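Long-range contacts in uncharacterized conserved (Bdellovibrio bacteriovorus, PDB 7O21), which probably trims peptidoglycan as an L,D-carboxypeptidase of the YkuD family and takes part in shaping the curved cell of this predatory bacterium: residues I92-E97 and T115-N120; D85-E90 and I175-N180; Y42-D47 and T171-F176; N120-R125 and K292-E297. One frame throughout, in Å; residues are numbered along the deposited sequence. Where two conformers were deposited one is given.

Interaction 1: residues I92-E97 and T115-N120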
loop_
_atom_site.group_PDB
_atom_site.type_symbol
_atom_site.label_atom_id
_atom_site.label_comp_id
_atom_site.label_asym_id
_atom_site.label_seq_id
_atom_site.Cartn_x
_atom_site.Cartn_y
_atom_site.Cartn_z
ATOM N N ILE A 92 -0.353 12.097 10.474
ATOM C CA ILE A 92 -1.678 11.541 10.668
ATOM C C ILE A 92 -1.671 10.193 9.969
ATOM O O ILE A 92 -1.727 10.139 8.731
ATOM C CB ILE A 92 -2.753 12.462 10.062
ATOM C CG1 ILE A 92 -2.668 13.885 10.640
ATOM C CG2 ILE A 92 -4.142 11.890 10.283
ATOM C CD1 ILE A 92 -3.420 14.932 9.793
ATOM N N TYR A 93 -1.604 9.110 10.747
ATOM C CA TYR A 93 -1.375 7.777 10.200
ATOM C C TYR A 93 -2.474 6.812 10.625
ATOM O O TYR A 93 -3.366 7.138 11.402
ATOM C CB TYR A 93 0.001 7.245 10.643
ATOM C CG TYR A 93 1.077 8.180 10.169
ATOM C CD1 TYR A 93 1.406 8.247 8.820
ATOM C CD2 TYR A 93 1.687 9.065 11.042
ATOM C CE1 TYR A 93 2.341 9.139 8.368
ATOM C CE2 TYR A 93 2.636 9.964 10.591
ATOM C CZ TYR A 93 2.953 9.993 9.252
ATOM O OH TYR A 93 3.883 10.900 8.788
ATOM N N PHE A 94 -2.441 5.617 10.048
ATOM C CA PHE A 94 -3.387 4.511 10.346
ATOM C C PHE A 94 -2.536 3.261 10.616
ATOM O O PHE A 94 -1.508 3.097 9.990
ATOM C CB PHE A 94 -4.358 4.281 9.172
ATOM C CG PHE A 94 -5.393 5.364 8.943
ATOM C CD1 PHE A 94 -5.077 6.545 8.287
ATOM C CD2 PHE A 94 -6.694 5.223 9.408
ATOM C CE1 PHE A 94 -6.026 7.545 8.126
ATOM C CE2 PHE A 94 -7.637 6.222 9.241
ATOM C CZ PHE A 94 -7.298 7.376 8.587
ATOM N N LEU A 95 -2.930 2.447 11.580
ATOM C CA LEU A 95 -2.227 1.205 11.880
ATOM C C LEU A 95 -2.666 0.107 10.918
ATOM O O LEU A 95 -3.863 -0.064 10.667
ATOM C CB LEU A 95 -2.505 0.799 13.322
ATOM C CG LEU A 95 -1.997 1.872 14.299
ATOM C CD1 LEU A 95 -2.717 1.784 15.630
ATOM C CD2 LEU A 95 -0.484 1.767 14.464
ATOM N N GLN A 96 -1.693 -0.627 10.395
ATOM C CA GLN A 96 -1.970 -1.588 9.303
ATOM C C GLN A 96 -1.860 -3.063 9.695
ATOM O O GLN A 96 -2.752 -3.783 9.343
ATOM C CB GLN A 96 -1.014 -1.286 8.150
ATOM C CG GLN A 96 -1.174 0.099 7.547
ATOM C CD GLN A 96 -0.465 0.242 6.224
ATOM O OE1 GLN A 96 0.737 0.060 6.118
ATOM N NE2 GLN A 96 -1.217 0.536 5.180
ATOM N N GLU A 97 -0.715 -3.505 10.202
ATOM C CA GLU A 97 -0.506 -4.916 10.488
ATOM C C GLU A 97 -0.002 -5.094 11.909
ATOM O O GLU A 97 0.648 -4.212 12.471
ATOM C CB GLU A 97 0.564 -5.515 9.561
ATOM C CG GLU A 97 0.231 -5.484 8.079
ATOM C CD GLU A 97 1.387 -5.980 7.220
ATOM O OE1 GLU A 97 2.119 -6.889 7.660
ATOM O OE2 GLU A 97 1.574 -5.438 6.112
ATOM N N THR A 115 2.375 -1.861 12.466
ATOM C CA THR A 115 2.941 -1.030 11.419
ATOM C C THR A 115 1.989 0.115 11.105
ATOM O O THR A 115 0.797 0.069 11.427
ATOM C CB THR A 115 3.171 -1.865 10.160
ATOM O OG1 THR A 115 1.897 -2.266 9.623
ATOM C CG2 THR A 115 4.005 -3.115 10.484
ATOM N N THR A 116 2.521 1.129 10.437
ATOM C CA THR A 116 1.716 2.260 9.989
ATOM C C THR A 116 1.748 2.370 8.466
ATOM O O THR A 116 2.427 1.604 7.762
ATOM C CB THR A 116 2.215 3.577 10.589
ATOM O OG1 THR A 116 3.466 3.947 9.979
ATOM C CG2 THR A 116 2.358 3.498 12.124
ATOM N N ASN A 117 0.998 3.343 7.952
ATOM C CA ASN A 117 1.037 3.682 6.538
ATOM C C ASN A 117 2.059 4.769 6.228
ATOM O O ASN A 117 2.007 5.351 5.140
ATOM C CB ASN A 117 -0.357 4.075 6.031
ATOM C CG ASN A 117 -0.868 5.359 6.668
ATOM O OD1 ASN A 117 -0.655 5.597 7.837
ATOM N ND2 ASN A 117 -1.524 6.207 5.868
ATOM N N TYR A 118 2.971 5.074 7.146
ATOM C CA TYR A 118 4.022 6.026 6.818
ATOM C C TYR A 118 4.886 5.467 5.692
ATOM O O TYR A 118 5.293 4.301 5.747
ATOM C CB TYR A 118 4.922 6.313 8.026
ATOM C CG TYR A 118 6.085 7.212 7.657
ATOM C CD1 TYR A 118 5.960 8.591 7.727
ATOM C CD2 TYR A 118 7.291 6.685 7.204
ATOM C CE1 TYR A 118 7.008 9.429 7.367
ATOM C CE2 TYR A 118 8.341 7.513 6.846
ATOM C CZ TYR A 118 8.191 8.882 6.935
ATOM O OH TYR A 118 9.220 9.728 6.580
ATOM N N PRO A 119 5.227 6.275 4.679
ATOM C CA PRO A 119 4.851 7.681 4.491
ATOM C C PRO A 119 3.465 7.809 3.849
ATOM O O PRO A 119 3.150 7.066 2.913
ATOM C CB PRO A 119 5.932 8.193 3.531
ATOM C CG PRO A 119 6.274 6.975 2.703
ATOM C CD PRO A 119 6.206 5.825 3.674
ATOM N N ASN A 120 2.636 8.720 4.362
ATOM C CA ASN A 120 1.302 8.921 3.810
ATOM C C ASN A 120 1.370 9.892 2.628
ATOM O O ASN A 120 2.447 10.315 2.196
ATOM C CB ASN A 120 0.304 9.340 4.891
ATOM C CG ASN A 120 0.546 10.744 5.420
ATOM O OD1 ASN A 120 1.230 11.570 4.803
ATOM N ND2 ASN A 120 -0.029 11.031 6.568
HETATM O O HOH W 1 0.374 13.469 8.022
HETATM O O HOH W 2 -2.786 8.663 6.665
HETATM O O HOH W 3 2.374 -2.768 6.949
#
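Q96 and E97 pair with T115 as antiparallel strands: Q96 N gives a hydrogen bond to T115 O (2.8 Å), and T115 N gives one to E97 O (2.9 Å). Beyond T116 the backbone pairing fades to one weak bond, N117 N to F94 O, and side chains take over. N117 OD1 accepts from F94 N at 2.8 Å, the donor standing above the amide plane. N117 CG sits between the backbone N and carbonyl carbon (chi1 66°), which brings OD1 back to the strand and to the edge of the Y93 ring. N120 ND2 donates to I92 O at 2.9 Å, a bent bond (139°); I92 O lies in the N120 amide plane, but the donor stands above the I92 carbonyl plane. At the far end T115 OG1 accepts from E97 N. T116 OG1 closes an ST turn with Y118 N, and Y118 lies alongside Y93. Y93 OH hydrogen-bonds D123, while Y118 OH bonds G130 N. Strand 91-99 runs between strands 113-116 and 172-176 in the YkuD catalytic domain.

Interaction 2: residues D85-E90 and I175-N180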
loop_
_atom_site.group_PDB
_atom_site.type_symbol
_atom_site.label_atom_id
_atom_site.label_comp_id
_atom_site.label_asym_id
_atom_site.label_seq_id
_atom_site.Cartn_x
_atom_site.Cartn_y
_atom_site.Cartn_z
ATOM N N ASP A 85 18.979 17.736 12.379
ATOM C CA ASP A 85 18.050 18.461 13.239
ATOM C C ASP A 85 17.521 17.613 14.388
ATOM O O ASP A 85 16.851 18.152 15.279
ATOM C CB ASP A 85 16.902 19.074 12.425
ATOM C CG ASP A 85 15.999 18.029 11.789
ATOM O OD1 ASP A 85 16.120 16.831 12.124
ATOM O OD2 ASP A 85 15.161 18.414 10.945
ATOM N N HIS A 86 17.811 16.311 14.392
ATOM C CA HIS A 86 17.473 15.376 15.461
ATOM C C HIS A 86 15.977 15.162 15.642
ATOM O O HIS A 86 15.560 14.564 16.642
ATOM C CB HIS A 86 18.107 15.735 16.810
ATOM C CG HIS A 86 19.602 15.766 16.772
ATOM N ND1 HIS A 86 20.368 14.629 16.616
ATOM C CD2 HIS A 86 20.475 16.786 16.950
ATOM C CE1 HIS A 86 21.648 14.957 16.650
ATOM N NE2 HIS A 86 21.740 16.258 16.853
ATOM N N LYS A 87 15.156 15.632 14.715
ATOM C CA LYS A 87 13.712 15.495 14.817
ATOM C C LYS A 87 13.241 14.251 14.072
ATOM O O LYS A 87 13.963 13.665 13.263
ATOM C CB LYS A 87 13.013 16.755 14.293
ATOM C CG LYS A 87 13.462 18.031 14.998
ATOM C CD LYS A 87 12.683 19.251 14.529
ATOM C CE LYS A 87 11.253 19.207 15.037
ATOM N NZ LYS A 87 10.513 20.468 14.763
ATOM N N THR A 88 12.009 13.851 14.361
ATOM C CA THR A 88 11.402 12.637 13.839
ATOM C C THR A 88 10.080 12.988 13.175
ATOM O O THR A 88 9.476 14.021 13.486
ATOM C CB THR A 88 11.144 11.652 14.989
ATOM O OG1 THR A 88 10.534 12.353 16.080
ATOM C CG2 THR A 88 12.457 11.041 15.476
ATOM N N PRO A 89 9.596 12.146 12.265
ATOM C CA PRO A 89 8.357 12.482 11.555
ATOM C C PRO A 89 7.165 12.643 12.486
ATOM O O PRO A 89 7.041 11.969 13.509
ATOM C CB PRO A 89 8.159 11.298 10.602
ATOM C CG PRO A 89 9.532 10.750 10.395
ATOM C CD PRO A 89 10.231 10.935 11.719
ATOM N N GLU A 90 6.285 13.561 12.116
ATOM C CA GLU A 90 4.995 13.715 12.759
ATOM C C GLU A 90 3.931 13.702 11.673
ATOM O O GLU A 90 4.187 14.102 10.528
ATOM C CB GLU A 90 4.914 14.987 13.626
ATOM C CG GLU A 90 4.978 16.291 12.860
ATOM C CD GLU A 90 4.881 17.520 13.765
ATOM O OE1 GLU A 90 4.210 17.448 14.815
ATOM O OE2 GLU A 90 5.466 18.566 13.419
ATOM N N ILE A 175 0.643 11.216 15.451
ATOM C CA ILE A 175 1.971 11.307 16.042
ATOM C C ILE A 175 2.390 12.766 15.933
ATOM O O ILE A 175 2.784 13.229 14.861
ATOM C CB ILE A 175 2.966 10.359 15.358
ATOM C CG1 ILE A 175 2.474 8.895 15.452
ATOM C CG2 ILE A 175 4.366 10.500 15.991
ATOM C CD1 ILE A 175 3.277 7.889 14.626
ATOM N N PHE A 176 2.298 13.511 17.034
ATOM C CA PHE A 176 2.459 14.961 17.002
ATOM C C PHE A 176 3.581 15.362 17.945
ATOM O O PHE A 176 3.641 14.875 19.080
ATOM C CB PHE A 176 1.159 15.648 17.431
ATOM C CG PHE A 176 -0.018 15.417 16.488
ATOM C CD1 PHE A 176 0.184 15.073 15.158
ATOM C CD2 PHE A 176 -1.320 15.567 16.947
ATOM C CE1 PHE A 176 -0.904 14.888 14.288
ATOM C CE2 PHE A 176 -2.412 15.383 16.089
ATOM C CZ PHE A 176 -2.199 15.036 14.759
ATOM N N ASP A 177 4.474 16.244 17.469
ATOM C CA ASP A 177 5.540 16.766 18.320
ATOM C C ASP A 177 4.954 17.507 19.510
ATOM O O ASP A 177 5.483 17.430 20.629
ATOM C CB ASP A 177 6.444 17.720 17.526
ATOM C CG ASP A 177 7.311 17.011 16.497
ATOM O OD1 ASP A 177 7.170 15.787 16.308
ATOM O OD2 ASP A 177 8.142 17.689 15.859
ATOM N N HIS A 178 3.850 18.219 19.293
ATOM C CA HIS A 178 3.215 19.012 20.329
ATOM C C HIS A 178 1.716 18.759 20.232
ATOM O O HIS A 178 1.218 18.385 19.170
ATOM C CB HIS A 178 3.581 20.490 20.107
ATOM C CG HIS A 178 5.047 20.768 20.280
ATOM N ND1 HIS A 178 5.657 20.827 21.515
ATOM C CD2 HIS A 178 6.035 20.925 19.366
ATOM C CE1 HIS A 178 6.950 21.051 21.356
ATOM N NE2 HIS A 178 7.206 21.110 20.061
ATOM N N VAL A 179 1.006 18.909 21.351
ATOM C CA VAL A 179 -0.452 18.776 21.391
ATOM C C VAL A 179 -1.022 19.990 22.112
ATOM O O VAL A 179 -0.659 20.256 23.262
ATOM C CB VAL A 179 -0.906 17.479 22.079
ATOM C CG1 VAL A 179 -2.429 17.448 22.211
ATOM C CG2 VAL A 179 -0.412 16.266 21.304
ATOM N N ASN A 180 -1.901 20.731 21.440
ATOM C CA ASN A 180 -2.548 21.911 22.015
ATOM C C ASN A 180 -3.896 21.486 22.587
ATOM O O ASN A 180 -4.802 21.114 21.839
ATOM C CB ASN A 180 -2.738 22.979 20.938
ATOM C CG ASN A 180 -3.509 24.194 21.434
ATOM O OD1 ASN A 180 -3.424 24.572 22.603
ATOM N ND2 ASN A 180 -4.275 24.810 20.540
HETATM O O HOH W 4 8.364 20.226 15.894
HETATM O O HOH W 5 9.220 16.709 13.533
HETATM O O HOH W 6 10.526 15.161 16.544
HETATM O O HOH W 7 3.141 19.301 16.527
#
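E90 and D177 bring two carboxylates together where a loop of the YkuD catalytic domain meets the end of strand 172-176. The side chains cross at about a right angle, yet their flat ends are stacked, the planes only 15° apart. E90 OE1 and D177 OD1 lie 3.7 Å from each other. Two like charges this near would probably repel, but nearby donors and lysines probably offset this. D177 N donates to E90 OE1 at 2.9 Å in a nearly straight bond of 170°, reaching it from above the carboxylate plane. E90 CG sits between its own backbone N and carbonyl carbon (chi1 67°), and the extended chain beyond carries the carboxylate to D177. K48 makes a salt bridge to D177 OD1 and also hydrogen-bonds T88 and P89 O, tying the loop to the same charge. K87 crosses D177 at about a right angle. Its NZ makes a long salt bridge with D177 OD2, 3.8 Å away. Nearer the backbone, E90 CB lies against I175 O, and the CG2 branch of I175 approaches P89 O. One water joins T88 O to D177 OD2, donating to each at 2.7 Å.

Interaction 3: residues Y42-D47 and T171-F176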
loop_
_atom_site.group_PDB
_atom_site.type_symbol
_atom_site.label_atom_id
_atom_site.label_comp_id
_atom_site.label_asym_id
_atom_site.label_seq_id
_atom_site.Cartn_x
_atom_site.Cartn_y
_atom_site.Cartn_z
ATOM N N TYR A 42 -11.948 4.112 17.868
ATOM C CA TYR A 42 -10.841 4.585 18.685
ATOM C C TYR A 42 -9.793 5.296 17.837
ATOM O O TYR A 42 -9.549 4.924 16.683
ATOM C CB TYR A 42 -10.160 3.418 19.418
ATOM C CG TYR A 42 -11.096 2.665 20.320
ATOM C CD1 TYR A 42 -11.605 3.252 21.475
ATOM C CD2 TYR A 42 -11.525 1.392 19.982
ATOM C CE1 TYR A 42 -12.491 2.546 22.302
ATOM C CE2 TYR A 42 -12.403 0.696 20.792
ATOM C CZ TYR A 42 -12.879 1.278 21.940
ATOM O OH TYR A 42 -13.754 0.569 22.742
ATOM N N VAL A 43 -9.126 6.279 18.448
ATOM C CA VAL A 43 -7.999 6.986 17.847
ATOM C C VAL A 43 -6.881 7.010 18.876
ATOM O O VAL A 43 -7.130 7.326 20.043
ATOM C CB VAL A 43 -8.388 8.428 17.479
ATOM C CG1 VAL A 43 -7.147 9.256 17.163
ATOM C CG2 VAL A 43 -9.368 8.432 16.296
ATOM N N ILE A 44 -5.661 6.702 18.459
ATOM C CA ILE A 44 -4.491 6.798 19.328
ATOM C C ILE A 44 -3.793 8.124 19.061
ATOM O O ILE A 44 -3.557 8.481 17.898
ATOM C CB ILE A 44 -3.539 5.613 19.107
ATOM C CG1 ILE A 44 -4.218 4.303 19.546
ATOM C CG2 ILE A 44 -2.229 5.854 19.859
ATOM C CD1 ILE A 44 -3.414 3.070 19.197
ATOM N N LEU A 45 -3.470 8.865 20.129
ATOM C CA LEU A 45 -2.830 10.173 20.020
ATOM C C LEU A 45 -1.508 10.119 20.769
ATOM O O LEU A 45 -1.482 9.793 21.963
ATOM C CB LEU A 45 -3.714 11.267 20.623
ATOM C CG LEU A 45 -3.051 12.636 20.755
ATOM C CD1 LEU A 45 -2.774 13.219 19.389
ATOM C CD2 LEU A 45 -3.941 13.565 21.582
ATOM N N VAL A 46 -0.412 10.419 20.072
ATOM C CA VAL A 46 0.927 10.407 20.663
ATOM C C VAL A 46 1.413 11.845 20.791
ATOM O O VAL A 46 1.490 12.577 19.799
ATOM C CB VAL A 46 1.913 9.573 19.835
ATOM C CG1 VAL A 46 3.302 9.569 20.499
ATOM C CG2 VAL A 46 1.395 8.161 19.627
ATOM N N ASP A 47 1.760 12.243 22.009
ATOM C CA ASP A 47 2.216 13.594 22.337
ATOM C C ASP A 47 3.703 13.462 22.664
ATOM O O ASP A 47 4.065 13.038 23.766
ATOM C CB ASP A 47 1.399 14.084 23.532
ATOM C CG ASP A 47 1.809 15.450 24.030
ATOM O OD1 ASP A 47 2.917 15.929 23.712
ATOM O OD2 ASP A 47 0.993 16.045 24.763
ATOM N N THR A 171 -7.611 1.878 12.574
ATOM C CA THR A 171 -7.399 2.775 13.721
ATOM C C THR A 171 -6.341 3.835 13.416
ATOM O O THR A 171 -5.186 3.485 13.131
ATOM C CB THR A 171 -7.015 1.975 14.968
ATOM O OG1 THR A 171 -8.115 1.132 15.327
ATOM C CG2 THR A 171 -6.698 2.916 16.148
ATOM N N PRO A 172 -6.662 5.123 13.526
ATOM C CA PRO A 172 -5.633 6.159 13.357
ATOM C C PRO A 172 -4.642 6.166 14.503
ATOM O O PRO A 172 -4.985 5.896 15.657
ATOM C CB PRO A 172 -6.433 7.470 13.376
ATOM C CG PRO A 172 -7.845 7.084 13.064
ATOM C CD PRO A 172 -8.017 5.692 13.635
ATOM N N ILE A 173 -3.403 6.514 14.174
ATOM C CA ILE A 173 -2.420 6.931 15.165
ATOM C C ILE A 173 -1.919 8.305 14.748
ATOM O O ILE A 173 -1.438 8.492 13.622
ATOM C CB ILE A 173 -1.289 5.903 15.355
ATOM C CG1 ILE A 173 -0.335 6.377 16.439
ATOM C CG2 ILE A 173 -0.558 5.590 14.024
ATOM C CD1 ILE A 173 0.589 5.279 16.957
ATOM N N LEU A 174 -2.108 9.285 15.624
ATOM C CA LEU A 174 -1.717 10.667 15.380
ATOM C C LEU A 174 -0.433 10.898 16.157
ATOM O O LEU A 174 -0.419 10.755 17.383
ATOM C CB LEU A 174 -2.797 11.618 15.877
ATOM C CG LEU A 174 -4.200 11.431 15.291
ATOM C CD1 LEU A 174 -5.165 12.504 15.820
ATOM C CD2 LEU A 174 -4.171 11.408 13.774
ATOM N N ILE A 175 0.643 11.216 15.451
ATOM C CA ILE A 175 1.971 11.307 16.042
ATOM C C ILE A 175 2.390 12.766 15.933
ATOM O O ILE A 175 2.784 13.229 14.861
ATOM C CB ILE A 175 2.966 10.359 15.358
ATOM C CG1 ILE A 175 2.474 8.895 15.452
ATOM C CG2 ILE A 175 4.366 10.500 15.991
ATOM C CD1 ILE A 175 3.277 7.889 14.626
ATOM N N PHE A 176 2.298 13.511 17.034
ATOM C CA PHE A 176 2.459 14.961 17.002
ATOM C C PHE A 176 3.581 15.362 17.945
ATOM O O PHE A 176 3.641 14.875 19.080
ATOM C CB PHE A 176 1.159 15.648 17.431
ATOM C CG PHE A 176 -0.018 15.417 16.488
ATOM C CD1 PHE A 176 0.184 15.073 15.158
ATOM C CD2 PHE A 176 -1.320 15.567 16.947
ATOM C CE1 PHE A 176 -0.904 14.888 14.288
ATOM C CE2 PHE A 176 -2.412 15.383 16.089
ATOM C CZ PHE A 176 -2.199 15.036 14.759
#
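I44 pairs with I173 and V46 with I175 as parallel strands; four hydrogen bonds link I44 and V46 to P172, L174 and F176. I44 N donates to P172 O, L174 N to I44 O, V46 N to L174 O and F176 N to V46 O. The V46 N to L174 O bond is the shortest at 2.7 Å, and its donor lies nearly in line with the carbonyl. The strand axes are 4.7 Å apart and 15° from parallel. I44, V46, I173 and I175 point to one face of the sheet. There I173 CG1 comes within 3.9 Å of I44 CG2, and its CD1 reaches V46 CG2 at 4.0 Å. In I173, CG1 is anti to the backbone N (chi1 -178°), which lays the extended chain along I44 CG2 and V46 CG2. L45, L174 and F176 belong to the other face. L45 CD1 touches L174 CB and meets F176 CD2 at 3.7 Å, while L174 CB lies over one face of the F176 ring, toward its rim. At the start of the pair, V43 CG2 packs on P172 CG at 3.8 Å. The F176 ring also stacks with H257, and V43 and P172 touch Y253 of strand 246-257. In the mixed YkuD sheet, strand 52-59 pairs with 42-47, and strand 91-99 pairs with 172-176.

Interaction 4: residues N120-R125 and K292-E297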
loop_
_atom_site.group_PDB
_atom_site.type_symbol
_atom_site.label_atom_id
_atom_site.label_comp_id
_atom_site.label_asym_id
_atom_site.label_seq_id
_atom_site.Cartn_x
_atom_site.Cartn_y
_atom_site.Cartn_z
ATOM N N ASN A 120 2.636 8.720 4.362
ATOM C CA ASN A 120 1.302 8.921 3.810
ATOM C C ASN A 120 1.370 9.892 2.628
ATOM O O ASN A 120 2.447 10.315 2.196
ATOM C CB ASN A 120 0.304 9.340 4.891
ATOM C CG ASN A 120 0.546 10.744 5.420
ATOM O OD1 ASN A 120 1.230 11.570 4.803
ATOM N ND2 ASN A 120 -0.029 11.031 6.568
ATOM N N LEU A 121 0.210 10.267 2.099
ATOM C CA LEU A 121 0.201 11.095 0.897
ATOM C C LEU A 121 0.768 12.483 1.152
ATOM O O LEU A 121 1.372 13.068 0.243
ATOM C CB LEU A 121 -1.210 11.174 0.322
ATOM C CG LEU A 121 -1.744 9.946 -0.435
ATOM C CD1 LEU A 121 -3.114 10.244 -1.043
ATOM C CD2 LEU A 121 -0.766 9.469 -1.513
ATOM N N PHE A 122 0.565 13.043 2.349
ATOM C CA PHE A 122 1.217 14.303 2.684
ATOM C C PHE A 122 2.728 14.147 2.632
ATOM O O PHE A 122 3.439 15.007 2.094
ATOM C CB PHE A 122 0.819 14.771 4.090
ATOM C CG PHE A 122 -0.623 15.185 4.230
ATOM C CD1 PHE A 122 -1.134 16.273 3.540
ATOM C CD2 PHE A 122 -1.462 14.501 5.105
ATOM C CE1 PHE A 122 -2.467 16.655 3.712
ATOM C CE2 PHE A 122 -2.789 14.883 5.277
ATOM C CZ PHE A 122 -3.288 15.960 4.581
ATOM N N ASP A 123 3.243 13.066 3.235
ATOM C CA ASP A 123 4.684 12.843 3.291
ATOM C C ASP A 123 5.259 12.652 1.898
ATOM O O ASP A 123 6.342 13.158 1.597
ATOM C CB ASP A 123 4.987 11.613 4.140
ATOM C CG ASP A 123 4.496 11.748 5.549
ATOM O OD1 ASP A 123 4.608 12.857 6.111
ATOM O OD2 ASP A 123 4.025 10.717 6.099
ATOM N N LYS A 124 4.560 11.906 1.046
ATOM C CA LYS A 124 5.027 11.698 -0.321
ATOM C C LYS A 124 5.082 13.001 -1.112
ATOM O O LYS A 124 5.983 13.186 -1.939
ATOM C CB LYS A 124 4.137 10.672 -1.010
ATOM C CG LYS A 124 4.347 9.244 -0.497
ATOM C CD LYS A 124 3.383 8.292 -1.164
ATOM C CE LYS A 124 3.585 6.873 -0.669
ATOM N NZ LYS A 124 2.512 5.988 -1.199
ATOM N N ARG A 125 4.152 13.922 -0.865
ATOM C CA ARG A 125 4.181 15.195 -1.582
ATOM C C ARG A 125 5.398 16.019 -1.176
ATOM O O ARG A 125 5.983 16.726 -2.010
ATOM C CB ARG A 125 2.890 15.967 -1.323
ATOM C CG ARG A 125 2.716 17.225 -2.162
ATOM C CD ARG A 125 1.419 17.898 -1.768
ATOM N NE ARG A 125 1.102 19.058 -2.590
ATOM C CZ ARG A 125 1.426 20.300 -2.267
ATOM N NH1 ARG A 125 2.094 20.539 -1.148
ATOM N NH2 ARG A 125 1.086 21.309 -3.064
ATOM N N LYS A 292 -7.309 23.949 0.811
ATOM C CA LYS A 292 -7.457 23.460 -0.554
ATOM C C LYS A 292 -7.087 21.987 -0.633
ATOM O O LYS A 292 -6.042 21.568 -0.111
ATOM C CB LYS A 292 -6.644 24.283 -1.559
ATOM C CG LYS A 292 -7.120 25.727 -1.614
ATOM C CD LYS A 292 -6.989 26.322 -2.998
ATOM C CE LYS A 292 -7.590 27.715 -3.030
ATOM N NZ LYS A 292 -8.707 27.806 -4.015
ATOM N N ILE A 293 -7.947 21.217 -1.304
ATOM C CA ILE A 293 -7.761 19.780 -1.458
ATOM C C ILE A 293 -6.613 19.494 -2.418
ATOM O O ILE A 293 -6.576 20.011 -3.544
ATOM C CB ILE A 293 -9.074 19.140 -1.937
ATOM C CG1 ILE A 293 -10.196 19.342 -0.906
ATOM C CG2 ILE A 293 -8.873 17.683 -2.249
ATOM C CD1 ILE A 293 -11.581 18.964 -1.445
ATOM N N ILE A 294 -5.649 18.691 -1.964
ATOM C CA ILE A 294 -4.508 18.274 -2.770
ATOM C C ILE A 294 -4.643 16.843 -3.274
ATOM O O ILE A 294 -4.014 16.472 -4.264
ATOM C CB ILE A 294 -3.179 18.467 -2.016
ATOM C CG1 ILE A 294 -3.176 17.692 -0.697
ATOM C CG2 ILE A 294 -2.943 19.949 -1.780
ATOM C CD1 ILE A 294 -1.767 17.415 -0.196
ATOM N N ARG A 295 -5.409 16.008 -2.574
ATOM C CA ARG A 295 -5.595 14.619 -2.983
ATOM C C ARG A 295 -6.978 14.184 -2.519
ATOM O O ARG A 295 -7.463 14.636 -1.484
ATOM C CB ARG A 295 -4.562 13.680 -2.334
ATOM C CG ARG A 295 -3.086 14.079 -2.440
ATOM C CD ARG A 295 -2.506 13.747 -3.819
ATOM N NE ARG A 295 -1.071 14.023 -3.912
ATOM C CZ ARG A 295 -0.541 15.157 -4.362
ATOM N NH1 ARG A 295 0.778 15.292 -4.406
ATOM N NH2 ARG A 295 -1.314 16.167 -4.751
ATOM N N GLU A 296 -7.629 13.331 -3.305
ATOM C CA GLU A 296 -8.950 12.820 -2.947
ATOM C C GLU A 296 -9.018 11.370 -3.402
ATOM O O GLU A 296 -8.819 11.084 -4.589
ATOM C CB GLU A 296 -10.042 13.656 -3.621
ATOM C CG GLU A 296 -11.472 13.238 -3.265
ATOM C CD GLU A 296 -12.512 14.234 -3.711
ATOM O OE1 GLU A 296 -12.136 15.396 -3.971
ATOM O OE2 GLU A 296 -13.709 13.883 -3.805
ATOM N N GLU A 297 -9.288 10.458 -2.462
ATOM C CA GLU A 297 -9.292 9.024 -2.721
ATOM C C GLU A 297 -10.685 8.451 -2.502
ATOM O O GLU A 297 -11.466 8.953 -1.689
ATOM C CB GLU A 297 -8.315 8.291 -1.796
ATOM C CG GLU A 297 -6.850 8.681 -1.969
ATOM C CD GLU A 297 -5.920 7.944 -1.009
ATOM O OE1 GLU A 297 -6.261 7.791 0.190
ATOM O OE2 GLU A 297 -4.839 7.511 -1.455
HETATM O O HOH W 8 1.139 12.595 -2.577
HETATM O O HOH W 9 1.255 17.959 -5.876
#
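R125 and R295 lie close together with like charges: R125 NE is 4.2 Å from R295 NH1, and their guanidinium planes are 60° apart. Water bridges them, accepting from R295 NH1 at 3.1 Å and more weakly from R125 NE. R295 also turns back on its own strand, where NH2 donates to I294 O at 2.8 Å. No direct hydrogen bond joins the two segments. The extended R125 chain lays CD against I294 CD1 at 3.6 Å, and the I294 CG2 branch sits over one face of the R125 guanidinium. I294 and R295 form a classic beta bulge opposite Y283, and both side chains point to helix 121-126. This helix of the catalytic domain packs here on the NTF2-like domain. N120 and D123 close its first turn as a capping box. L121 reaches the strand with CD1, 3.3 Å from E297 OE2 and 3.9 Å from R295 CB. F122 packs edge-to-face with Y283, which also hydrogen-bonds E297 OE1. A second water donates to L121 O and accepts from R295 NE at 3.0 Å.

Interactions 1, 2 and 3 all reach the same sheet. Strand 172-176 serves both 2 and 3, which have I175 and F176 in common. Strand 91-99 of interaction 1 pairs with it on its other side: Y93 O lies 2.8 Å from I173 N, a probable hydrogen bond. The centres of 1 and 3 are about 11 Å apart. Interaction 4 joins 1 through N120, and through the packing of Y118 CD1 on D123 OD2 (3.3 Å). It stands about 19 Å, centre to centre, from both 2 and 3, at the meeting of the two domains and away from the active site. The side chain of the predicted nucleophile C151 is about 8 Å from those of T116 and I175. The side chain of H136, the predicted proton donor or acceptor, is about 9 Å from that of T115.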